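Local coordinates for hypothetical protein AGR_L_1239 (PDB 1VQS), which is of unknown function but belongs to the NIPSNAP family and adopts the ferredoxin-like fold of the dimeric alpha-beta barrel proteins, at residues Y20-N24 / G25-A29. Residues are numbered along the deposited sequence; the frame is centred on the assembly and turned at random. Where two conformers were deposited one is given.
Sequences YRLKN and GAIPA
K23 to A26 form a type II beta turn that reverses the chain between strand and helix, closed by a hydrogen bond from A26 N to K23 O (3.0 Å, 152° at the hydrogen). G25 holds the third turn position, where phi is positive (86°) and a CB would run into N24 O; glycine alone lacks that atom. The small methyl of A26 suits a close approach to the strand end, its CB 4.1 Å from K23 CB and 4.2 Å from L22 CB. Beyond it, the buried L22 lays CD1 against the start of the helix, 3.9 Å from I27 CA, and crosses the I27 side chain, in the conformer described, at about a right angle. K23 is long enough to fold back through two bends, and in one of its two conformers NZ donates to a lone pair of N24 O at 2.7 Å and pairs with D97 of the second subunit. With chi1 at -178°, the N24 amide sits beside G25 N, so N61 reaches both: its ND2 bonds N24 OD1 and its OD1 accepts from G25 N. N24 ND2 donates to R96 O of the second subunit. Thus the turn links strand 14-22, between strands 62-69 and 99-109, to helix 27-46, whose Y30 packs on L22.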
# COMPACT_ATOMS: atom_id res chain seq x y z
N TYR B 20 -13.88 -2.76 -6.50
CA TYR B 20 -13.18 -2.81 -7.81
C TYR B 20 -12.60 -1.46 -8.10
O TYR B 20 -13.29 -0.43 -7.93
CB TYR B 20 -14.13 -3.16 -8.97
CG TYR B 20 -14.96 -4.40 -8.84
CD1 TYR B 20 -14.54 -5.45 -8.06
CD2 TYR B 20 -16.16 -4.57 -9.56
CE1 TYR B 20 -15.28 -6.62 -7.95
CE2 TYR B 20 -16.90 -5.74 -9.45
CZ TYR B 20 -16.43 -6.76 -8.64
OH TYR B 20 -17.14 -7.95 -8.46
N ARG B 21 -11.37 -1.46 -8.62
CA ARG B 21 -10.81 -0.29 -9.26
C ARG B 21 -10.93 -0.46 -10.75
O ARG B 21 -10.40 -1.42 -11.31
CB ARG B 21 -9.34 -0.08 -8.89
CG ARG B 21 -8.78 1.23 -9.43
CD ARG B 21 -7.28 1.29 -9.26
NE ARG B 21 -6.58 0.65 -10.38
CZ ARG B 21 -5.39 0.08 -10.27
NH1 ARG B 21 -4.78 0.03 -9.11
NH2 ARG B 21 -4.81 -0.41 -11.34
N LEU B 22 -11.66 0.44 -11.41
CA LEU B 22 -11.82 0.37 -12.84
C LEU B 22 -10.73 1.09 -13.61
O LEU B 22 -10.04 1.97 -13.10
CB LEU B 22 -13.17 0.96 -13.29
CG LEU B 22 -14.42 0.47 -12.56
CD1 LEU B 22 -15.68 0.97 -13.28
CD2 LEU B 22 -14.46 -1.03 -12.46
N LYS B 23 -10.62 0.72 -14.89
CA LYS B 23 -9.92 1.51 -15.88
C LYS B 23 -10.36 2.99 -15.76
O LYS B 23 -11.55 3.28 -15.61
CB LYS B 23 -10.30 0.98 -17.28
CG LYS B 23 -10.13 1.95 -18.46
CD LYS B 23 -8.66 2.12 -18.78
CE LYS B 23 -8.38 3.12 -19.90
NZ LYS B 23 -8.70 4.55 -19.54
N ASN B 24 -9.39 3.90 -15.80
CA ASN B 24 -9.71 5.30 -15.64
C ASN B 24 -10.76 5.75 -16.65
O ASN B 24 -10.59 5.58 -17.86
CB ASN B 24 -8.48 6.17 -15.74
CG ASN B 24 -8.80 7.63 -15.51
OD1 ASN B 24 -9.12 8.02 -14.38
ND2 ASN B 24 -8.74 8.43 -16.58
N GLY B 25 -11.82 6.34 -16.11
CA GLY B 25 -12.93 6.90 -16.86
C GLY B 25 -14.02 5.92 -17.23
O GLY B 25 -14.96 6.29 -17.93
N ALA B 26 -13.89 4.68 -16.79
CA ALA B 26 -14.83 3.63 -17.18
C ALA B 26 -16.13 3.54 -16.38
O ALA B 26 -16.98 2.73 -16.72
CB ALA B 26 -14.13 2.29 -17.12
N ILE B 27 -16.28 4.32 -15.31
CA ILE B 27 -17.49 4.18 -14.47
C ILE B 27 -18.80 4.30 -15.27
O ILE B 27 -19.65 3.42 -15.16
CB ILE B 27 -17.48 5.12 -13.25
CG1 ILE B 27 -16.54 4.58 -12.16
CG2 ILE B 27 -18.89 5.21 -12.61
CD1 ILE B 27 -16.40 5.52 -10.95
N PRO B 28 -18.96 5.34 -16.08
CA PRO B 28 -20.24 5.44 -16.80
C PRO B 28 -20.52 4.24 -17.72
O PRO B 28 -21.65 3.73 -17.71
CB PRO B 28 -20.12 6.74 -17.61
CG PRO B 28 -19.09 7.56 -16.85
CD PRO B 28 -18.11 6.53 -16.31
N ALA B 29 -19.53 3.78 -18.47
CA ALA B 29 -19.73 2.59 -19.32
C ALA B 29 -20.05 1.33 -18.54
O ALA B 29 -20.92 0.53 -18.92
CB ALA B 29 -18.53 2.35 -20.22